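Local structure of hypothetical protein Atu0636 (Agrobacterium tumefaciens, 2OZV) at residues A97-R102 and E150-T155; I40-A45 and H118-P123; S184-L189 and V207-G212. The protein is of unknown function but is predicted to be an O-methyltransferase, which would probably transfer a methyl group from S-adenosylmethionine to a hydroxyl of its substrate. All blocks are in the same frame, centred on the assembly; numbering follows the deposited sequence. Where two conformers were deposited one is given.

Contact 1: A97-R102 and E150-T155; sequences ADVTLR and EDWIRT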
# COMPACT_ATOMS: atom_id res chain seq x y z
N ALA B 97 -21.75 0.10 23.23
CA ALA B 97 -22.30 -0.66 22.11
C ALA B 97 -21.26 -1.57 21.51
O ALA B 97 -20.10 -1.18 21.36
CB ALA B 97 -22.83 0.28 21.02
N ASP B 98 -21.68 -2.77 21.15
CA ASP B 98 -20.83 -3.69 20.42
C ASP B 98 -20.91 -3.29 18.95
O ASP B 98 -21.96 -3.45 18.32
CB ASP B 98 -21.36 -5.10 20.62
CG ASP B 98 -20.59 -6.14 19.83
OD1 ASP B 98 -19.70 -5.80 19.02
OD2 ASP B 98 -20.89 -7.34 20.05
N VAL B 99 -19.80 -2.77 18.41
CA VAL B 99 -19.79 -2.21 17.04
C VAL B 99 -19.77 -3.27 15.93
O VAL B 99 -19.74 -2.93 14.73
CB VAL B 99 -18.66 -1.17 16.82
CG1 VAL B 99 -18.83 0.02 17.79
CG2 VAL B 99 -17.28 -1.84 16.94
N THR B 100 -19.77 -4.54 16.34
CA THR B 100 -19.86 -5.65 15.39
C THR B 100 -21.30 -6.14 15.23
O THR B 100 -21.57 -7.01 14.39
CB THR B 100 -18.94 -6.85 15.77
OG1 THR B 100 -19.46 -7.52 16.93
CG2 THR B 100 -17.51 -6.39 16.03
N LEU B 101 -22.22 -5.59 16.02
CA LEU B 101 -23.65 -5.93 15.91
C LEU B 101 -24.16 -5.63 14.51
O LEU B 101 -23.61 -4.76 13.81
CB LEU B 101 -24.49 -5.20 16.96
CG LEU B 101 -24.40 -5.72 18.40
CD1 LEU B 101 -25.21 -4.83 19.30
CD2 LEU B 101 -24.84 -7.18 18.52
N ARG B 102 -25.19 -6.36 14.10
CA ARG B 102 -25.77 -6.21 12.77
C ARG B 102 -27.22 -5.81 12.84
O ARG B 102 -27.86 -5.93 13.89
CB ARG B 102 -25.67 -7.52 11.99
CG ARG B 102 -24.30 -8.08 11.89
CD ARG B 102 -24.26 -9.09 10.78
NE ARG B 102 -23.07 -9.91 10.85
CZ ARG B 102 -22.45 -10.41 9.79
NH1 ARG B 102 -21.36 -11.16 9.95
NH2 ARG B 102 -22.91 -10.15 8.57
N GLU B 150 -13.48 -6.22 8.60
CA GLU B 150 -14.76 -6.53 7.98
C GLU B 150 -15.95 -6.10 8.84
O GLU B 150 -16.83 -5.38 8.36
CB GLU B 150 -14.84 -8.02 7.64
CG GLU B 150 -16.24 -8.49 7.20
CD GLU B 150 -16.73 -7.83 5.89
OE1 GLU B 150 -15.92 -7.28 5.12
OE2 GLU B 150 -17.94 -7.87 5.63
N ASP B 151 -15.98 -6.53 10.11
CA ASP B 151 -17.09 -6.16 11.02
C ASP B 151 -17.20 -4.66 11.23
O ASP B 151 -18.28 -4.08 11.07
CB ASP B 151 -16.93 -6.83 12.38
CG ASP B 151 -17.24 -8.32 12.36
OD1 ASP B 151 -17.90 -8.81 11.41
OD2 ASP B 151 -16.83 -9.01 13.31
N TRP B 152 -16.09 -4.02 11.58
CA TRP B 152 -16.11 -2.59 11.89
C TRP B 152 -16.45 -1.72 10.68
O TRP B 152 -17.21 -0.77 10.81
CB TRP B 152 -14.78 -2.16 12.48
CG TRP B 152 -14.53 -2.59 13.87
CD1 TRP B 152 -14.84 -3.79 14.45
CD2 TRP B 152 -13.85 -1.83 14.87
NE1 TRP B 152 -14.42 -3.81 15.76
CE2 TRP B 152 -13.80 -2.62 16.04
CE3 TRP B 152 -13.30 -0.54 14.89
CZ2 TRP B 152 -13.20 -2.16 17.22
CZ3 TRP B 152 -12.70 -0.10 16.05
CH2 TRP B 152 -12.65 -0.91 17.20
N ILE B 153 -15.89 -2.06 9.51
CA ILE B 153 -16.19 -1.30 8.29
C ILE B 153 -17.62 -1.58 7.78
O ILE B 153 -18.28 -0.67 7.28
CB ILE B 153 -15.08 -1.48 7.21
CG1 ILE B 153 -13.81 -0.77 7.73
CG2 ILE B 153 -15.48 -0.83 5.88
CD1 ILE B 153 -12.49 -1.12 7.00
N ARG B 154 -18.13 -2.80 7.96
CA ARG B 154 -19.55 -3.06 7.71
C ARG B 154 -20.42 -2.11 8.56
O ARG B 154 -21.32 -1.47 8.04
CB ARG B 154 -19.91 -4.52 8.02
CG ARG B 154 -21.33 -4.92 7.66
CD ARG B 154 -21.62 -6.36 8.11
NE ARG B 154 -21.53 -6.42 9.57
CZ ARG B 154 -20.71 -7.22 10.26
NH1 ARG B 154 -19.92 -8.08 9.63
NH2 ARG B 154 -20.70 -7.16 11.59
N THR B 155 -20.13 -2.03 9.86
CA THR B 155 -20.86 -1.10 10.74
C THR B 155 -20.67 0.36 10.30
O THR B 155 -21.64 1.12 10.23
CB THR B 155 -20.47 -1.32 12.21
OG1 THR B 155 -20.93 -2.63 12.60
CG2 THR B 155 -21.08 -0.21 13.14
O HOH W 1 -22.41 -4.55 11.51

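Contact 2: I40-A45 and H118-P123; sequences IADLGA and HVIMNP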
# COMPACT_ATOMS: atom_id res chain seq x y z
N ILE B 40 -19.95 12.84 14.22
CA ILE B 40 -18.80 11.94 14.07
C ILE B 40 -18.92 10.78 15.03
O ILE B 40 -19.15 10.99 16.22
CB ILE B 40 -17.49 12.70 14.34
CG1 ILE B 40 -17.31 13.85 13.33
CG2 ILE B 40 -16.28 11.70 14.28
CD1 ILE B 40 -16.59 14.99 13.89
N ALA B 41 -18.76 9.55 14.53
CA ALA B 41 -18.70 8.37 15.40
C ALA B 41 -17.26 7.89 15.51
O ALA B 41 -16.57 7.78 14.49
CB ALA B 41 -19.58 7.23 14.84
N ASP B 42 -16.83 7.62 16.75
CA ASP B 42 -15.51 7.04 17.02
C ASP B 42 -15.79 5.62 17.48
O ASP B 42 -16.36 5.41 18.57
CB ASP B 42 -14.80 7.89 18.10
CG ASP B 42 -13.38 7.42 18.45
OD1 ASP B 42 -12.99 6.31 18.04
OD2 ASP B 42 -12.71 8.17 19.21
N LEU B 43 -15.46 4.64 16.64
CA LEU B 43 -15.80 3.23 16.91
C LEU B 43 -14.82 2.62 17.87
O LEU B 43 -14.99 1.51 18.37
CB LEU B 43 -15.91 2.40 15.63
CG LEU B 43 -17.00 2.76 14.63
CD1 LEU B 43 -17.10 1.66 13.58
CD2 LEU B 43 -18.36 3.01 15.29
N GLY B 44 -13.75 3.40 18.07
CA GLY B 44 -12.99 3.46 19.30
C GLY B 44 -12.28 2.24 19.79
O GLY B 44 -12.85 1.42 20.50
N ALA B 45 -11.03 2.10 19.39
CA ALA B 45 -10.16 1.26 20.16
C ALA B 45 -9.33 2.29 20.90
O ALA B 45 -8.46 2.96 20.33
CB ALA B 45 -9.32 0.37 19.29
N HIS B 118 -19.05 11.31 9.52
CA HIS B 118 -17.71 10.73 9.62
C HIS B 118 -17.77 9.57 10.57
O HIS B 118 -18.41 9.64 11.63
CB HIS B 118 -16.71 11.75 10.20
CG HIS B 118 -16.50 12.93 9.32
ND1 HIS B 118 -15.51 12.99 8.37
CD2 HIS B 118 -17.15 14.13 9.27
CE1 HIS B 118 -15.58 14.14 7.73
NE2 HIS B 118 -16.57 14.85 8.25
N VAL B 119 -17.06 8.50 10.22
CA VAL B 119 -16.77 7.45 11.18
C VAL B 119 -15.26 7.27 11.22
O VAL B 119 -14.63 7.14 10.18
CB VAL B 119 -17.44 6.10 10.81
CG1 VAL B 119 -17.11 5.05 11.84
CG2 VAL B 119 -18.99 6.31 10.72
N ILE B 120 -14.71 7.33 12.43
CA ILE B 120 -13.29 7.14 12.64
C ILE B 120 -12.97 5.90 13.46
O ILE B 120 -13.72 5.51 14.37
CB ILE B 120 -12.62 8.42 13.23
CG1 ILE B 120 -12.91 8.61 14.72
CG2 ILE B 120 -13.07 9.69 12.43
CD1 ILE B 120 -12.28 9.91 15.31
N MSE B 121 -11.82 5.27 13.18
CA MSE B 121 -11.52 4.04 13.89
C MSE B 121 -10.02 3.76 13.92
O MSE B 121 -9.28 4.09 12.98
CB MSE B 121 -12.25 2.83 13.23
CG MSE B 121 -11.82 2.62 11.78
SE MSE B 121 -12.80 1.05 11.02
CE MSE B 121 -14.61 1.67 11.06
N ASN B 122 -9.60 3.12 15.01
CA ASN B 122 -8.25 2.60 15.17
C ASN B 122 -8.38 1.23 15.83
O ASN B 122 -8.19 1.12 17.05
CB ASN B 122 -7.43 3.53 16.07
CG ASN B 122 -5.99 3.03 16.25
OD1 ASN B 122 -5.59 2.05 15.63
ND2 ASN B 122 -5.25 3.71 17.07
N PRO B 123 -8.78 0.20 15.06
CA PRO B 123 -9.07 -1.07 15.72
C PRO B 123 -7.83 -1.70 16.33
O PRO B 123 -6.73 -1.52 15.81
CB PRO B 123 -9.64 -1.96 14.61
CG PRO B 123 -9.20 -1.37 13.38
CD PRO B 123 -9.06 0.13 13.61

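Contact 3: S184-L189 and V207-G212; sequences SRFGGL and VTAIKG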
# COMPACT_ATOMS: atom_id res chain seq x y z
N SER B 184 -17.27 -2.70 -2.14
CA SER B 184 -18.69 -2.40 -2.38
C SER B 184 -19.37 -1.55 -1.30
O SER B 184 -20.60 -1.43 -1.26
CB SER B 184 -19.50 -3.68 -2.64
OG SER B 184 -20.13 -4.12 -1.46
N ARG B 185 -18.58 -0.97 -0.41
CA ARG B 185 -19.16 -0.06 0.60
C ARG B 185 -18.58 1.34 0.51
O ARG B 185 -19.31 2.33 0.52
CB ARG B 185 -18.89 -0.58 2.03
CG ARG B 185 -19.56 -1.88 2.36
CD ARG B 185 -18.84 -2.54 3.54
NE ARG B 185 -19.46 -3.82 3.86
CZ ARG B 185 -18.83 -4.86 4.40
NH1 ARG B 185 -19.53 -5.98 4.64
NH2 ARG B 185 -17.52 -4.80 4.69
N PHE B 186 -17.24 1.38 0.45
CA PHE B 186 -16.46 2.59 0.42
C PHE B 186 -15.51 2.54 -0.76
O PHE B 186 -14.95 1.47 -1.06
CB PHE B 186 -15.61 2.72 1.67
CG PHE B 186 -16.41 3.00 2.90
CD1 PHE B 186 -16.87 4.28 3.16
CD2 PHE B 186 -16.71 1.96 3.80
CE1 PHE B 186 -17.61 4.56 4.33
CE2 PHE B 186 -17.44 2.22 4.97
CZ PHE B 186 -17.90 3.51 5.24
N GLY B 187 -15.33 3.68 -1.41
CA GLY B 187 -14.36 3.80 -2.51
C GLY B 187 -13.61 5.10 -2.42
O GLY B 187 -13.63 5.77 -1.38
N GLY B 188 -12.90 5.46 -3.49
CA GLY B 188 -11.99 6.60 -3.42
C GLY B 188 -10.99 6.52 -2.26
O GLY B 188 -10.64 7.54 -1.67
N LEU B 189 -10.51 5.31 -1.94
CA LEU B 189 -9.53 5.17 -0.84
C LEU B 189 -8.33 6.04 -1.11
O LEU B 189 -7.80 6.07 -2.24
CB LEU B 189 -9.06 3.72 -0.67
CG LEU B 189 -9.94 2.86 0.26
CD1 LEU B 189 -11.36 2.68 -0.28
CD2 LEU B 189 -9.28 1.46 0.45
N VAL B 207 -5.98 5.73 6.27
CA VAL B 207 -6.81 5.46 5.13
C VAL B 207 -8.08 6.29 5.27
O VAL B 207 -8.68 6.32 6.37
CB VAL B 207 -7.19 3.97 5.02
CG1 VAL B 207 -8.07 3.76 3.77
CG2 VAL B 207 -5.92 3.09 4.96
N THR B 208 -8.47 6.98 4.19
CA THR B 208 -9.80 7.64 4.17
C THR B 208 -10.56 7.14 2.94
O THR B 208 -9.94 6.73 1.94
CB THR B 208 -9.75 9.19 4.13
OG1 THR B 208 -9.16 9.64 2.91
CG2 THR B 208 -9.02 9.77 5.37
N ALA B 209 -11.89 7.11 3.01
CA ALA B 209 -12.69 6.58 1.91
C ALA B 209 -14.07 7.21 2.00
O ALA B 209 -14.45 7.74 3.07
CB ALA B 209 -12.73 5.04 1.97
N ILE B 210 -14.79 7.16 0.90
CA ILE B 210 -16.07 7.85 0.77
C ILE B 210 -17.14 6.79 0.51
O ILE B 210 -17.00 5.98 -0.42
CB ILE B 210 -16.00 8.88 -0.38
CG1 ILE B 210 -15.00 9.99 -0.01
CG2 ILE B 210 -17.39 9.49 -0.66
CD1 ILE B 210 -15.36 10.78 1.25
N LYS B 211 -18.18 6.77 1.34
CA LYS B 211 -19.28 5.82 1.13
C LYS B 211 -19.90 6.00 -0.24
O LYS B 211 -20.31 7.10 -0.63
CB LYS B 211 -20.35 5.95 2.23
CG LYS B 211 -21.46 4.88 2.11
CD LYS B 211 -22.51 5.08 3.20
CE LYS B 211 -23.58 3.99 3.13
NZ LYS B 211 -24.63 4.18 4.19
N GLY B 212 -19.95 4.90 -0.99
CA GLY B 212 -20.66 4.86 -2.28
C GLY B 212 -19.83 5.34 -3.45
O GLY B 212 -20.28 5.32 -4.58

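Contact 1: A97-R102 and E150-T155
Water 1 is gripped by three groups and ties the loop 97-102 to the helix 148-159. It donates to Leu101 O at 2.6 Å and to Thr155 OG1, and accepts from Arg154 NE. Thr155 OG1 in turn donates to Val99 O; at 2.5 Å from OG1 to O this bond is very short. The guanidinium groups of Arg102 and Arg154 lie flat on each other, with centres 3.7 Å apart and planes 11° apart. Asp151 OD1 holds Arg154 through a salt bridge to Arg154 NH1 at 2.8 Å. The bend at chi3 (63°) turns the end of Arg154 back toward this carboxylate. Thr100 O lies at the guanidinium edge, 2.9 Å from Arg154 NH2. Val99 CG2 sits over the five-membered ring of Trp152 in a CH-pi contact, 3.7 Å from its centroid. Thr100 CG2 packs on Asp151 CB. Within the loop, Thr100 N bonds Asp98 OD1 in an Asx turn; Thr100 OG1 donates to that oxygen from the same face. The loop follows strand 92-96 of the methyltransferase sheet. Asp151 anchors Arg154 and its charge probably favours nearby Arg102 too, which suits the stack; the water joins a loop carbonyl to two helix side chains.

Contact 2: I40-A45 and H118-P123
Ile40 and His118 lie side by side and point the same way, with Ile40 CG1 3.8 Å from His118 CB. They belong to neighbouring parallel strands at the centre of the Rossmann-like methyltransferase sheet. Ile120 follows on the same face. Its CG1 lies between the backbone N and the carbonyl carbon (chi1 76°), which brings it across Asp42, 3.9 Å from Asp42 CB. Helix 49-57 covers this face, and its Gly51 N donates to Asp42 OD2. Past the strand end, Leu43 crosses Val119 at a slant, with Leu43 CG 3.6 Å from Val119 CG1. Leu43 also runs beside selenomethionine Met121, whose chain bends at chi3 to set CE 3.5 Å from Leu43 CD1. Helix 148-159 packs on Val119 and Met121. Three straight backbone bonds join the strands: Ala41 N to His118 O at 2.9 Å, Ile120 N to Ala41 O at 2.8 Å, and Leu43 N to Ile120 O at 3.0 Å. Gly44 then starts a glycine-rich turn that resembles the cofactor-binding loop of Rossmann-type methyltransferases. The pairing leads the strands, with mostly apolar side chains between them, into that turn, with Asp42 OD2 bonded to Gly51 N and His118 NE2 to Asp34 OD2.

Contact 3: S184-L189 and V207-G212
Val207 lies on the second strand of an antiparallel beta hairpin formed by strands 186-195 and 204-211, in the C-terminal part of the mixed sheet. Its CG1 crosses Leu189 at a slant and lies 4.1 Å from Leu189 CG. CG1 is anti to the backbone N (chi1 -180°), which carries this branch to the leucine. Thr208 contributes its backbone: Leu189 CA makes a CA-H...O contact with Thr208 O at 3.2 Å. The Thr208 hydroxyl is bonded to Arg249 instead. Ala209 is the small residue between two larger ones. Its CB touches Leu189 CD1 at 3.5 Å on one hand and Phe186 CB on the other. Strand 164-170 lies next to this strand, and its Leu166 also packs on Phe186.

Ile210 faces Gly187 in a hydrogen-bonded pair. Ile210 N donates to Gly187 O at 2.9 Å, and Gly187 N donates to Ile210 O at 3.0 Å. Both N-H groups point almost straight at their acceptors. At Gly188 the strand 186-195 turns a corner with positive phi, and Leu189 leaves in a new direction. Lys211 faces Phe186 in a non-hydrogen-bonded pair. Its CB meets Phe186 CE1 at 3.7 Å, while the rest of the side chain runs fully extended away from the ring. Its NZ is bonded to Met160 O and Ser157 O, near the end of helix 148-159. The lysine therefore ties the hairpin to that helix, and its aliphatic base packs on the phenyl ring. Arg185 runs to a salt bridge with Glu150 of the same helix. Gly212 ends the pairing. Its N donates to Arg185 O at 3.0 Å, with an N-H...O angle of 154°.

How the contacts relate
Contact 2 lies deepest. It pairs two central parallel strands near the centre of the chain, and none of its touching residues is fully exposed. Contact 3 pairs antiparallel strands farther along the same sheet, also mostly buried but open at Gly212. Contact 1 is only partly buried and joins a loop to a helix. Helix 148-159 connects them. Trp152 of contact 1 packs on Leu43 and Pro123 of contact 2, and Ile153 on Met121. Toward contact 3, Glu150 bridges Arg185, and Ile153 meets Phe186. Contacts 2 and 3 do not touch; their nearest atoms are about 6 Å apart. Backbone hydrogen bonds and apolar packing hold both sheet contacts, whereas charged side chains, a water and one CH-pi contact mark contact 1.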